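Local coordinates for post-proline cleaving enzyme (Rickettsia typhi, PDB 4HVT), which probably acts as a serine-type oligopeptidase that cuts short peptides on the carboxyl side of proline, at residues T358-F363 and K428-K433; I412-S417 and T422-V427; D251-S256 and S297-V302. One frame throughout, in Å; residues are numbered along the deposited sequence.

Interaction 1. Residues T358-F363 and K428-K433; sequences TKDRVF and KTHELK
H430 is gripped from two directions by D360 and R361, neighbours in the turn that precedes strand 362-368. At its edge, NE2 of H430 donates to OD2 of D360 (2.9 Å), with the oxygen lying in the plane of the imidazole. A weak second branch runs from the same NE2 to OD1 of D360 (3.2 Å), so the proton is shared unequally between the two oxygens. The carboxylate is turned 46° from the ring and receives the main bond from above its own plane. Over one face of the imidazole lies the guanidinium of R361 in an offset stack, 3.8 Å between centres and 18° between planes, with NH2 of R361 nearest CE1 and ND1 of H430. Over the opposite face sits O of K428, 3.4 Å above the ring plane of H430 and over its centre.

Both partners are held by their own turn. R361 bends at chi2 (-74°), which folds its end back until NH1 donates to the backbone O of D360 (2.8 Å), a bond lying in the guanidinium plane that fixes the rotation of the group. OG1 of T358 receives weak bonds from the backbone N of D360 and of R361, while N of T358 donates to O of R361 and closes the turn. The nearby carboxylate would be expected to stabilise a positively charged imidazole, whereas the stacked guanidinium would oppose it. Beneath this surface contact, F363 meets W426 edge-to-face. This is a His-carboxylate hydrogen bond with an arginine stack, joining inter-strand turns of two adjacent sheets, or blades, of the beta-propeller.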
ATOM      1  N   THR A 358     -10.360  20.337   2.129  1.00 10.70           N
ATOM      2  CA  THR A 358      -9.711  21.626   2.395  1.00 10.86           C
ATOM      3  C   THR A 358     -10.603  22.423   3.335  1.00 11.38           C
ATOM      4  O   THR A 358     -11.699  21.976   3.725  1.00 10.99           O
ATOM      5  CB  THR A 358      -9.382  22.422   1.149  1.00 11.35           C
ATOM      6  OG1 THR A 358     -10.601  22.973   0.580  1.00 11.88           O
ATOM      7  CG2 THR A 358      -8.631  21.586   0.143  1.00 10.90           C
ATOM      8  N   LYS A 359     -10.135  23.602   3.696  1.00 11.93           N
ATOM      9  CA  LYS A 359     -10.915  24.485   4.592  0.50 12.36           C
ATOM     10  C   LYS A 359     -12.358  24.648   4.136  1.00 12.50           C
ATOM     11  O   LYS A 359     -13.281  24.710   4.957  1.00 12.62           O
ATOM     12  CB  LYS A 359     -10.254  25.868   4.661  0.50 13.23           C
ATOM     13  CG  LYS A 359     -10.840  26.814   5.714  0.50 14.26           C
ATOM     14  CD  LYS A 359     -10.242  28.202   5.621  0.50 15.33           C
ATOM     15  CE  LYS A 359      -8.909  28.356   6.313  0.50 15.89           C
ATOM     16  NZ  LYS A 359      -8.387  29.755   6.275  0.50 16.85           N
ATOM     17  N   ASP A 360     -12.558  24.809   2.823  1.00 12.52           N
ATOM     18  CA  ASP A 360     -13.874  25.141   2.322  1.00 12.83           C
ATOM     19  C   ASP A 360     -14.346  24.259   1.147  1.00 12.43           C
ATOM     20  O   ASP A 360     -15.381  24.521   0.573  1.00 12.59           O
ATOM     21  CB  ASP A 360     -13.923  26.616   1.956  1.00 13.93           C
ATOM     22  CG  ASP A 360     -12.997  26.964   0.846  1.00 14.60           C
ATOM     23  OD1 ASP A 360     -12.315  26.087   0.298  1.00 13.70           O
ATOM     24  OD2 ASP A 360     -12.941  28.171   0.525  1.00 15.81           O
ATOM     25  N   ARG A 361     -13.643  23.163   0.849  1.00 11.91           N
ATOM     26  CA  ARG A 361     -14.093  22.255  -0.202  1.00 11.75           C
ATOM     27  C   ARG A 361     -13.856  20.790   0.183  1.00 11.42           C
ATOM     28  O   ARG A 361     -12.869  20.469   0.856  1.00 11.82           O
ATOM     29  CB  ARG A 361     -13.311  22.534  -1.519  1.00 12.16           C
ATOM     30  CG  ARG A 361     -13.684  23.878  -2.117  1.00 13.39           C
ATOM     31  CD  ARG A 361     -15.054  23.852  -2.764  1.00 14.09           C
ATOM     32  NE  ARG A 361     -15.346  25.068  -3.488  1.00 15.79           N
ATOM     33  CZ  ARG A 361     -15.871  26.166  -2.922  1.00 16.30           C
ATOM     34  NH1 ARG A 361     -16.096  26.227  -1.591  1.00 16.35           N
ATOM     35  NH2 ARG A 361     -16.144  27.261  -3.658  1.00 18.11           N
ATOM     36  N   VAL A 362     -14.717  19.927  -0.338  1.00 10.85           N
ATOM     37  CA  VAL A 362     -14.521  18.488  -0.291  1.00 10.36           C
ATOM     38  C   VAL A 362     -14.237  18.040  -1.733  1.00 10.00           C
ATOM     39  O   VAL A 362     -14.944  18.449  -2.650  1.00 10.19           O
ATOM     40  CB  VAL A 362     -15.793  17.821   0.158  1.00 10.73           C
ATOM     41  CG1 VAL A 362     -15.602  16.319   0.187  1.00 10.65           C
ATOM     42  CG2 VAL A 362     -16.225  18.418   1.521  1.00 11.25           C
ATOM     43  N   PHE A 363     -13.188  17.251  -1.921  1.00  9.31           N
ATOM     44  CA  PHE A 363     -12.838  16.651  -3.188  1.00  9.09           C
ATOM     45  C   PHE A 363     -13.235  15.179  -3.169  1.00  8.71           C
ATOM     46  O   PHE A 363     -12.886  14.442  -2.222  1.00  8.53           O
ATOM     47  CB  PHE A 363     -11.304  16.683  -3.362  1.00  9.11           C
ATOM     48  CG  PHE A 363     -10.761  18.043  -3.708  1.00  9.48           C
ATOM     49  CD1 PHE A 363     -10.789  19.113  -2.806  1.00  9.72           C
ATOM     50  CD2 PHE A 363     -10.127  18.226  -4.906  1.00  9.68           C
ATOM     51  CE1 PHE A 363     -10.226  20.334  -3.128  1.00 10.13           C
ATOM     52  CE2 PHE A 363      -9.610  19.460  -5.237  1.00 10.07           C
ATOM     53  CZ  PHE A 363      -9.621  20.483  -4.379  1.00 10.25           C
ATOM     54  N   LYS A 428      -6.669  29.571  -3.341  1.00 22.61           N
ATOM     55  CA  LYS A 428      -7.834  29.922  -2.524  1.00 25.28           C
ATOM     56  C   LYS A 428      -9.020  30.381  -3.344  1.00 25.12           C
ATOM     57  O   LYS A 428     -10.140  30.349  -2.835  1.00 27.03           O
ATOM     58  CB  LYS A 428      -7.516  31.004  -1.493  1.00 29.03           C
ATOM     59  CG  LYS A 428      -6.075  31.041  -1.013  1.00 32.52           C
ATOM     60  CD  LYS A 428      -5.800  32.336  -0.255  1.00 35.40           C
ATOM     61  CE  LYS A 428      -5.828  33.559  -1.153  1.00 38.14           C
ATOM     62  NZ  LYS A 428      -6.036  34.795  -0.358  1.00 40.23           N
ATOM     63  N   THR A 429      -8.781  30.793  -4.588  1.00 25.14           N
ATOM     64  CA  THR A 429      -9.824  31.108  -5.562  1.00 24.79           C
ATOM     65  C   THR A 429     -10.338  29.851  -6.308  1.00 22.22           C
ATOM     66  O   THR A 429     -11.038  29.929  -7.318  1.00 20.90           O
ATOM     67  CB  THR A 429      -9.297  32.135  -6.589  1.00 27.07           C
ATOM     68  OG1 THR A 429      -8.148  31.605  -7.260  1.00 27.18           O
ATOM     69  CG2 THR A 429      -8.916  33.441  -5.881  1.00 28.87           C
ATOM     70  N   HIS A 430      -9.990  28.672  -5.791  1.00 20.02           N
ATOM     71  CA  HIS A 430     -10.582  27.432  -6.239  1.00 19.19           C
ATOM     72  C   HIS A 430     -10.280  26.996  -7.645  1.00 19.08           C
ATOM     73  O   HIS A 430     -11.167  26.679  -8.420  1.00 18.44           O
ATOM     74  CB  HIS A 430     -12.076  27.414  -5.945  1.00 19.50           C
ATOM     75  CG  HIS A 430     -12.385  27.728  -4.522  1.00 19.27           C
ATOM     76  ND1 HIS A 430     -13.176  28.793  -4.148  1.00 21.27           N
ATOM     77  CD2 HIS A 430     -11.971  27.146  -3.368  1.00 19.21           C
ATOM     78  CE1 HIS A 430     -13.257  28.833  -2.831  1.00 21.11           C
ATOM     79  NE2 HIS A 430     -12.540  27.841  -2.340  1.00 19.12           N
ATOM     80  N   GLU A 431      -8.991  26.903  -7.927  1.00 19.02           N
ATOM     81  CA  GLU A 431      -8.494  26.482  -9.244  1.00 19.97           C
ATOM     82  C   GLU A 431      -7.096  25.902  -9.066  1.00 18.24           C
ATOM     83  O   GLU A 431      -6.457  26.125  -8.035  1.00 17.52           O
ATOM     84  CB  GLU A 431      -8.478  27.670 -10.218  1.00 22.39           C
ATOM     85  CG  GLU A 431      -7.756  28.877  -9.695  1.00 24.74           C
ATOM     86  CD  GLU A 431      -8.054  30.169 -10.480  1.00 28.06           C
ATOM     87  OE1 GLU A 431      -8.275  30.096 -11.694  1.00 31.34           O
ATOM     88  OE2 GLU A 431      -8.070  31.233  -9.858  1.00 32.28           O
ATOM     89  N   LEU A 432      -6.701  25.085 -10.029  1.00 17.34           N
ATOM     90  CA  LEU A 432      -5.404  24.497 -10.076  1.00 16.87           C
ATOM     91  C   LEU A 432      -4.451  25.386 -10.832  1.00 16.24           C
ATOM     92  O   LEU A 432      -4.802  25.909 -11.902  1.00 16.28           O
ATOM     93  CB  LEU A 432      -5.432  23.130 -10.774  1.00 17.51           C
ATOM     94  CG  LEU A 432      -6.094  21.933 -10.057  1.00 17.65           C
ATOM     95  CD1 LEU A 432      -6.059  20.744 -10.958  1.00 18.25           C
ATOM     96  CD2 LEU A 432      -5.424  21.663  -8.734  1.00 17.25           C
ATOM     97  N   LYS A 433      -3.290  25.596 -10.248  1.00 15.41           N
ATOM     98  CA  LYS A 433      -2.168  26.314 -10.888  1.00 15.14           C
ATOM     99  C   LYS A 433      -0.971  25.387 -10.897  1.00 14.21           C
ATOM    100  O   LYS A 433      -0.604  24.820  -9.851  1.00 13.84           O
ATOM    101  CB  LYS A 433      -1.820  27.582 -10.116  1.00 15.71           C
TER

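Interaction 2. Residues I412-S417 and T422-V427; sequences ITIENS and TIYLWV. With EDO (1,2-ethanediol), chain G.
Strands 410-415 and 422-426 form an antiparallel beta hairpin at the centre of a four-stranded sheet. I412 and Y424 are a hydrogen-bonded pair, the backbone N of each donating to the O of the other at 2.8 Å and nearly straight. I414 and T422 make the next such pair, with N of T422 reaching O of I414 at 2.9 Å. Between them, T413 and I423 form the non-hydrogen-bonded pair. Strands 398-402 and 432-436 flank the hairpin, completing a blade of the beta-propeller.

On the face bearing I412, I414, T422 and Y424, the tyrosine ring packs against the isoleucines. With CG1 of I414 beside its backbone N (chi1 -47°) and the chain extended at chi2 (169°), CD1 reaches CE1 of Y424 at 3.6 Å, the two side chains crossing at about a right angle. CG2 of I412 lies 4.1 Å from CD1 of Y424. CG2 of T422 sits over one face of that ring, while OG1 of T422 bonds to the hydroxyl of Y394. CD1 of I412 packs on CB of W426. Away from this face, OE2 of E415 accepts a 2.5 Å hydrogen bond from O2 of a 1,2-ethanediol, probably a crystallisation additive, and OE1 takes the backbone N of F496.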
ATOM      1  N   ILE A 412      -1.911  18.895  -5.607  1.00 10.30           N
ATOM      2  CA  ILE A 412      -2.599  17.900  -6.441  1.00 10.22           C
ATOM      3  C   ILE A 412      -1.542  17.307  -7.367  1.00 10.25           C
ATOM      4  O   ILE A 412      -0.715  18.063  -7.880  1.00  9.88           O
ATOM      5  CB  ILE A 412      -3.746  18.569  -7.259  1.00 10.84           C
ATOM      6  CG1 ILE A 412      -5.088  18.678  -6.446  1.00 11.23           C
ATOM      7  CG2 ILE A 412      -4.088  17.772  -8.492  1.00 10.93           C
ATOM      8  CD1 ILE A 412      -4.941  19.377  -5.183  1.00 11.56           C
ATOM      9  N   THR A 413      -1.591  15.994  -7.598  1.00  9.94           N
ATOM     10  CA  THR A 413      -0.832  15.426  -8.709  1.00 10.52           C
ATOM     11  C   THR A 413      -1.773  14.904  -9.787  1.00 10.61           C
ATOM     12  O   THR A 413      -2.829  14.317  -9.461  1.00 10.75           O
ATOM     13  CB  THR A 413       0.149  14.340  -8.267  1.00 10.67           C
ATOM     14  OG1 THR A 413      -0.543  13.261  -7.598  1.00 10.60           O
ATOM     15  CG2 THR A 413       1.148  14.940  -7.352  1.00 11.02           C
ATOM     16  N   ILE A 414      -1.386  15.045 -11.059  1.00 10.64           N
ATOM     17  CA  ILE A 414      -2.078  14.386 -12.167  1.00 10.63           C
ATOM     18  C   ILE A 414      -0.968  13.791 -13.047  1.00 11.17           C
ATOM     19  O   ILE A 414       0.092  14.431 -13.272  1.00 11.82           O
ATOM     20  CB  ILE A 414      -3.001  15.294 -13.005  1.00 10.82           C
ATOM     21  CG1 ILE A 414      -3.914  16.172 -12.141  1.00 10.59           C
ATOM     22  CG2 ILE A 414      -3.883  14.498 -13.937  1.00 10.95           C
ATOM     23  CD1 ILE A 414      -4.668  17.260 -12.846  1.00 11.02           C
ATOM     24  N   GLU A 415      -1.215  12.588 -13.528  1.00 11.20           N
ATOM     25  CA  GLU A 415      -0.251  11.829 -14.325  1.00 11.61           C
ATOM     26  C   GLU A 415      -0.997  10.803 -15.165  1.00 11.74           C
ATOM     27  O   GLU A 415      -2.230  10.616 -15.030  1.00 11.25           O
ATOM     28  CB  GLU A 415       0.713  11.059 -13.417  1.00 11.65           C
ATOM     29  CG  GLU A 415       0.069   9.889 -12.655  1.00 11.82           C
ATOM     30  CD  GLU A 415       0.924   9.496 -11.493  1.00 12.27           C
ATOM     31  OE1 GLU A 415       1.696   8.515 -11.577  1.00 12.77           O
ATOM     32  OE2 GLU A 415       0.871  10.201 -10.444  1.00 13.05           O
ATOM     33  N   ASN A 416      -0.233  10.120 -16.039  1.00 12.05           N
ATOM     34  CA  ASN A 416      -0.721   8.883 -16.616  1.00 11.97           C
ATOM     35  C   ASN A 416       0.471   7.972 -16.820  1.00 12.28           C
ATOM     36  O   ASN A 416       1.570   8.271 -16.436  1.00 12.09           O
ATOM     37  CB  ASN A 416      -1.614   9.112 -17.878  1.00 12.53           C
ATOM     38  CG  ASN A 416      -0.837   9.450 -19.142  1.00 12.90           C
ATOM     39  OD1 ASN A 416       0.329   9.093 -19.254  1.00 13.16           O
ATOM     40  ND2 ASN A 416      -1.494  10.124 -20.124  1.00 13.59           N
ATOM     41  N   SER A 417       0.245   6.776 -17.310  1.00 12.64           N
ATOM     42  CA  SER A 417       1.319   5.793 -17.293  1.00 13.46           C
ATOM     43  C   SER A 417       2.558   6.238 -18.077  1.00 13.84           C
ATOM     44  O   SER A 417       3.649   5.751 -17.790  1.00 14.06           O
ATOM     45  CB  SER A 417       0.797   4.465 -17.820  1.00 14.00           C
ATOM     46  OG  SER A 417       1.760   3.416 -17.706  1.00 15.94           O
ATOM     47  N   THR A 422       2.571  15.943 -12.920  1.00 12.19           N
ATOM     48  CA  THR A 422       2.661  17.380 -12.678  1.00 12.29           C
ATOM     49  C   THR A 422       2.067  17.652 -11.307  1.00 11.64           C
ATOM     50  O   THR A 422       1.050  17.035 -10.914  1.00 11.17           O
ATOM     51  CB  THR A 422       1.895  18.183 -13.728  1.00 12.63           C
ATOM     52  OG1 THR A 422       2.488  18.006 -15.022  1.00 13.28           O
ATOM     53  CG2 THR A 422       1.906  19.711 -13.423  1.00 12.99           C
ATOM     54  N   ILE A 423       2.698  18.560 -10.558  1.00 11.49           N
ATOM     55  CA  ILE A 423       2.145  18.976  -9.226  1.00 11.01           C
ATOM     56  C   ILE A 423       1.501  20.332  -9.411  1.00 11.20           C
ATOM     57  O   ILE A 423       2.101  21.263 -10.011  1.00 11.40           O
ATOM     58  CB  ILE A 423       3.216  19.109  -8.143  1.00 11.06           C
ATOM     59  CG1 ILE A 423       4.106  17.849  -8.095  1.00 11.16           C
ATOM     60  CG2 ILE A 423       2.570  19.387  -6.762  1.00 10.72           C
ATOM     61  CD1 ILE A 423       5.180  17.889  -7.020  1.00 11.37           C
ATOM     62  N   TYR A 424       0.255  20.443  -8.941  1.00 10.94           N
ATOM     63  CA  TYR A 424      -0.511  21.642  -9.003  1.00 11.34           C
ATOM     64  C   TYR A 424      -0.856  22.157  -7.620  1.00 11.47           C
ATOM     65  O   TYR A 424      -1.066  21.347  -6.721  1.00 10.92           O
ATOM     66  CB  TYR A 424      -1.802  21.426  -9.767  1.00 11.43           C
ATOM     67  CG  TYR A 424      -1.706  20.810 -11.109  1.00 11.60           C
ATOM     68  CD1 TYR A 424      -1.529  19.440 -11.265  1.00 11.54           C
ATOM     69  CD2 TYR A 424      -1.836  21.588 -12.272  1.00 12.24           C
ATOM     70  CE1 TYR A 424      -1.486  18.879 -12.528  1.00 11.92           C
ATOM     71  CE2 TYR A 424      -1.783  21.025 -13.495  1.00 12.54           C
ATOM     72  CZ  TYR A 424      -1.574  19.681 -13.634  1.00 12.29           C
ATOM     73  OH  TYR A 424      -1.517  19.108 -14.920  1.00 13.21           O
ATOM     74  N   LEU A 425      -0.868  23.485  -7.456  1.00 12.18           N
ATOM     75  CA  LEU A 425      -1.312  24.115  -6.260  1.00 12.65           C
ATOM     76  C   LEU A 425      -2.782  24.440  -6.427  1.00 12.87           C
ATOM     77  O   LEU A 425      -3.194  25.115  -7.369  1.00 13.17           O
ATOM     78  CB  LEU A 425      -0.561  25.395  -6.002  1.00 13.45           C
ATOM     79  CG  LEU A 425      -0.904  26.206  -4.748  1.00 13.79           C
ATOM     80  CD1 LEU A 425      -0.524  25.429  -3.476  1.00 13.47           C
ATOM     81  CD2 LEU A 425      -0.171  27.541  -4.806  1.00 14.60           C
ATOM     82  N   TRP A 426      -3.592  23.977  -5.490  1.00 12.35           N
ATOM     83  CA  TRP A 426      -4.971  24.436  -5.407  1.00 12.85           C
ATOM     84  C   TRP A 426      -4.978  25.715  -4.608  1.00 13.76           C
ATOM     85  O   TRP A 426      -4.657  25.720  -3.436  1.00 13.18           O
ATOM     86  CB  TRP A 426      -5.828  23.356  -4.717  1.00 12.42           C
ATOM     87  CG  TRP A 426      -7.288  23.709  -4.507  1.00 12.48           C
ATOM     88  CD1 TRP A 426      -7.854  24.122  -3.310  1.00 12.88           C
ATOM     89  CD2 TRP A 426      -8.366  23.634  -5.452  1.00 12.66           C
ATOM     90  NE1 TRP A 426      -9.217  24.299  -3.470  1.00 12.95           N
ATOM     91  CE2 TRP A 426      -9.557  24.038  -4.766  1.00 13.21           C
ATOM     92  CE3 TRP A 426      -8.450  23.307  -6.812  1.00 13.12           C
ATOM     93  CZ2 TRP A 426     -10.816  24.040  -5.384  1.00 13.40           C
ATOM     94  CZ3 TRP A 426      -9.682  23.330  -7.430  1.00 13.68           C
ATOM     95  CH2 TRP A 426     -10.867  23.701  -6.708  1.00 13.78           C
ATOM     96  N   VAL A 427      -5.388  26.790  -5.255  1.00 15.23           N
ATOM     97  CA  VAL A 427      -5.337  28.122  -4.672  1.00 17.89           C
ATOM     98  C   VAL A 427      -6.685  28.500  -4.100  1.00 19.45           C
ATOM     99  O   VAL A 427      -7.714  27.829  -4.307  1.00 18.57           O
ATOM    100  CB  VAL A 427      -4.799  29.183  -5.655  1.00 19.04           C
ATOM    101  CG1 VAL A 427      -3.367  28.821  -6.009  1.00 19.66           C
ATOM    102  CG2 VAL A 427      -5.653  29.257  -6.883  1.00 19.65           C
TER
HETATM  103  C1  EDO G 806       3.194  11.065  -6.633  1.00 34.36           C
HETATM  104  O1  EDO G 806       2.717  10.092  -5.711  1.00 35.80           O
HETATM  105  C2  EDO G 806       2.907  10.667  -8.069  1.00 33.36           C
HETATM  106  O2  EDO G 806       1.790   9.795  -8.116  1.00 33.18           O

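Interaction 3. Residues D251-S256 and S297-V302; sequences DTISSS and SFKEYV
Chi1 of -49° sets CG1 of I253 beside its own backbone N and CG2 beside the carbonyl carbon, and both branches then rest against the same side of the K299 backbone. CG2 lies 3.7 Å from the carbonyl oxygen of K299, while CG1 comes within 3.9 Å of the K299 CA. A further bend at chi2 (-68°) brings CD1 of I253 over the same CA, at 3.8 Å. The lysine's CB leads away from the isoleucine, but bends at chi2 and chi3 bring its chain back across the end of I253, where CD of K299 meets CD1 of I253 at 4.0 Å. The two side chains cross at about a right angle. On the other flank, CG2 of I253 touches CG of E300 (3.9 Å), so aliphatic parts of two charged residues border the isoleucine.

K299 and E300 occupy the corners of a type II' beta turn from F298 to Y301, which links strands 293-298 and 301-305. The turn is closed by N of F298 donating to O of Y301 and by N of Y301 donating to O of F298, each 3.0 Å long. K299 takes the positive phi of the first corner, at 51°, and its CG lies over one face of the F298 ring. OE1 of E300 bonds to NE2 of H326, and the backbone N of K299 donates to a carboxylate oxygen of E405. On the facing loop, which joins strands 242-247 and 257-263, OG of S254 accepts from N of S256 (3.1 Å) in an ST turn just after I253. Two propeller sheets thus meet at the surface without a hydrogen bond between these segments: apolar carbons lie by van der Waals contact against a turn whose own bonds are made internally or to E405 and H326, and no directional bond fixes I253 on it.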
ATOM      1  N   ASP A 251      -9.303  18.405  13.533  1.00 10.97           N
ATOM      2  CA  ASP A 251      -9.001  19.070  14.785  1.00 11.62           C
ATOM      3  C   ASP A 251      -9.600  20.491  14.793  1.00 12.20           C
ATOM      4  O   ASP A 251      -9.867  21.034  15.829  1.00 12.28           O
ATOM      5  CB  ASP A 251      -7.511  19.203  15.023  1.00 12.49           C
ATOM      6  CG  ASP A 251      -6.858  17.926  15.527  1.00 13.35           C
ATOM      7  OD1 ASP A 251      -7.439  17.288  16.417  1.00 14.53           O
ATOM      8  OD2 ASP A 251      -5.745  17.592  15.084  1.00 14.66           O
ATOM      9  N   THR A 252      -9.757  21.115  13.610  1.00 12.51           N
ATOM     10  CA  THR A 252     -10.290  22.476  13.615  1.00 13.00           C
ATOM     11  C   THR A 252     -11.766  22.520  13.995  1.00 12.88           C
ATOM     12  O   THR A 252     -12.295  23.609  14.309  1.00 13.28           O
ATOM     13  CB  THR A 252     -10.165  23.215  12.255  1.00 13.97           C
ATOM     14  OG1 THR A 252     -10.902  22.490  11.261  1.00 13.07           O
ATOM     15  CG2 THR A 252      -8.724  23.330  11.822  1.00 14.58           C
ATOM     16  N   ILE A 253     -12.432  21.382  13.943  1.00 11.84           N
ATOM     17  CA  ILE A 253     -13.821  21.242  14.336  1.00 12.34           C
ATOM     18  C   ILE A 253     -13.912  20.593  15.717  1.00 12.69           C
ATOM     19  O   ILE A 253     -14.680  21.068  16.560  1.00 12.85           O
ATOM     20  CB  ILE A 253     -14.539  20.398  13.285  1.00 12.30           C
ATOM     21  CG1 ILE A 253     -14.230  20.940  11.860  1.00 12.45           C
ATOM     22  CG2 ILE A 253     -16.024  20.332  13.562  1.00 13.31           C
ATOM     23  CD1 ILE A 253     -14.816  22.297  11.535  1.00 13.03           C
ATOM     24  N   SER A 254     -13.200  19.477  15.899  1.00 12.55           N
ATOM     25  CA  SER A 254     -13.110  18.844  17.218  1.00 13.17           C
ATOM     26  C   SER A 254     -11.772  18.164  17.373  1.00 13.75           C
ATOM     27  O   SER A 254     -11.369  17.376  16.524  1.00 12.95           O
ATOM     28  CB  SER A 254     -14.178  17.789  17.434  1.00 12.66           C
ATOM     29  OG  SER A 254     -14.031  17.130  18.711  1.00 13.10           O
ATOM     30  N   SER A 255     -11.138  18.401  18.513  1.00 15.76           N
ATOM     31  CA  SER A 255      -9.927  17.655  18.879  0.50 16.25           C
ATOM     32  C   SER A 255     -10.224  16.552  19.922  1.00 16.76           C
ATOM     33  O   SER A 255      -9.343  15.798  20.325  1.00 18.66           O
ATOM     34  CB  SER A 255      -8.840  18.656  19.330  0.50 16.95           C
ATOM     35  OG  SER A 255      -9.282  19.481  20.422  0.50 16.90           O
ATOM     36  N   SER A 256     -11.461  16.435  20.338  1.00 16.06           N
ATOM     37  CA  SER A 256     -11.828  15.578  21.405  1.00 15.43           C
ATOM     38  C   SER A 256     -12.683  14.371  20.992  1.00 15.17           C
ATOM     39  O   SER A 256     -13.087  13.556  21.848  1.00 17.79           O
ATOM     40  CB  SER A 256     -12.602  16.394  22.426  1.00 15.39           C
ATOM     41  OG  SER A 256     -13.745  17.075  21.892  1.00 14.88           O
ATOM     42  N   SER A 297     -14.161  13.537   6.618  1.00  8.14           N
ATOM     43  CA  SER A 297     -15.144  14.472   7.225  1.00  8.23           C
ATOM     44  C   SER A 297     -14.986  15.854   6.611  1.00  8.62           C
ATOM     45  O   SER A 297     -14.008  16.169   5.981  1.00  8.40           O
ATOM     46  CB  SER A 297     -14.923  14.583   8.697  1.00  8.07           C
ATOM     47  OG  SER A 297     -13.675  15.164   9.006  1.00  7.87           O
ATOM     48  N   PHE A 298     -15.992  16.677   6.896  1.00  9.17           N
ATOM     49  CA  PHE A 298     -16.005  18.075   6.560  1.00  9.75           C
ATOM     50  C   PHE A 298     -16.934  18.730   7.568  1.00 10.09           C
ATOM     51  O   PHE A 298     -18.109  18.343   7.683  1.00  9.68           O
ATOM     52  CB  PHE A 298     -16.541  18.302   5.171  1.00 10.37           C
ATOM     53  CG  PHE A 298     -16.470  19.747   4.723  1.00 11.09           C
ATOM     54  CD1 PHE A 298     -15.248  20.380   4.601  1.00 11.35           C
ATOM     55  CD2 PHE A 298     -17.635  20.487   4.492  1.00 12.08           C
ATOM     56  CE1 PHE A 298     -15.191  21.718   4.193  1.00 12.12           C
ATOM     57  CE2 PHE A 298     -17.580  21.827   4.094  1.00 12.52           C
ATOM     58  CZ  PHE A 298     -16.359  22.429   3.926  1.00 12.42           C
ATOM     59  N   LYS A 299     -16.435  19.740   8.266  1.00 10.51           N
ATOM     60  CA  LYS A 299     -17.187  20.340   9.365  1.00 11.01           C
ATOM     61  C   LYS A 299     -17.645  19.196  10.286  1.00 10.65           C
ATOM     62  O   LYS A 299     -16.864  18.322  10.589  1.00  9.76           O
ATOM     63  CB  LYS A 299     -18.334  21.251   8.863  1.00 12.25           C
ATOM     64  CG  LYS A 299     -17.906  22.214   7.784  1.00 13.34           C
ATOM     65  CD  LYS A 299     -16.910  23.160   8.213  1.00 14.28           C
ATOM     66  CE  LYS A 299     -17.112  24.492   7.420  1.00 15.48           C
ATOM     67  NZ  LYS A 299     -16.091  25.424   7.909  1.00 15.99           N
ATOM     68  N   GLU A 300     -18.901  19.189  10.687  1.00 11.05           N
ATOM     69  CA  GLU A 300     -19.414  18.152  11.606  1.00 11.32           C
ATOM     70  C   GLU A 300     -20.007  16.929  10.879  1.00 10.83           C
ATOM     71  O   GLU A 300     -20.617  16.087  11.513  1.00 10.37           O
ATOM     72  CB  GLU A 300     -20.481  18.789  12.533  1.00 12.66           C
ATOM     73  CG  GLU A 300     -19.845  19.783  13.494  1.00 13.82           C
ATOM     74  CD  GLU A 300     -20.789  20.394  14.494  1.00 16.01           C
ATOM     75  OE1 GLU A 300     -21.926  19.897  14.629  1.00 17.62           O
ATOM     76  OE2 GLU A 300     -20.392  21.422  15.150  1.00 17.52           O
ATOM     77  N   TYR A 301     -19.753  16.773   9.578  1.00 10.45           N
ATOM     78  CA  TYR A 301     -20.294  15.673   8.783  1.00 10.25           C
ATOM     79  C   TYR A 301     -19.204  14.636   8.475  1.00  9.59           C
ATOM     80  O   TYR A 301     -18.050  15.047   8.296  1.00  9.33           O
ATOM     81  CB  TYR A 301     -20.892  16.208   7.476  1.00 10.72           C
ATOM     82  CG  TYR A 301     -22.146  16.997   7.746  1.00 11.69           C
ATOM     83  CD1 TYR A 301     -22.074  18.286   8.260  1.00 12.17           C
ATOM     84  CD2 TYR A 301     -23.390  16.420   7.597  1.00 12.33           C
ATOM     85  CE1 TYR A 301     -23.198  18.989   8.589  1.00 13.08           C
ATOM     86  CE2 TYR A 301     -24.523  17.130   7.909  1.00 13.09           C
ATOM     87  CZ  TYR A 301     -24.418  18.398   8.430  1.00 13.51           C
ATOM     88  OH  TYR A 301     -25.538  19.102   8.799  1.00 14.94           O
ATOM     89  N   VAL A 302     -19.558  13.367   8.347  1.00  9.16           N
ATOM     90  CA  VAL A 302     -18.663  12.275   8.088  1.00  8.85           C
ATOM     91  C   VAL A 302     -19.127  11.516   6.866  1.00  8.91           C
ATOM     92  O   VAL A 302     -20.313  11.492   6.574  1.00  9.48           O
ATOM     93  CB  VAL A 302     -18.543  11.316   9.308  1.00  8.58           C
ATOM     94  CG1 VAL A 302     -17.749  11.962  10.438  1.00  8.55           C
ATOM     95  CG2 VAL A 302     -19.900  10.943   9.791  1.00  8.78           C
TER

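From the N terminus, interaction 3 comes first: the loop at 251-256 meets the turn at 297-302, closing a loop that holds the rest of one propeller sheet and the start of the next. Interaction 1 follows in series and closes a second, longer loop of 64 residues between 358-363 and 428-433. Interaction 2 lies within that span as a short hairpin, and strand 422-426 leads on to strand 432-436 beside it. Interactions 1 and 2 also touch through F363 and W426. F298 packs against V362 and residues 358-360, connecting interactions 3 and 1. Interactions 3 and 1 each join successive propeller sheets, whereas interaction 2 holds together the middle of one.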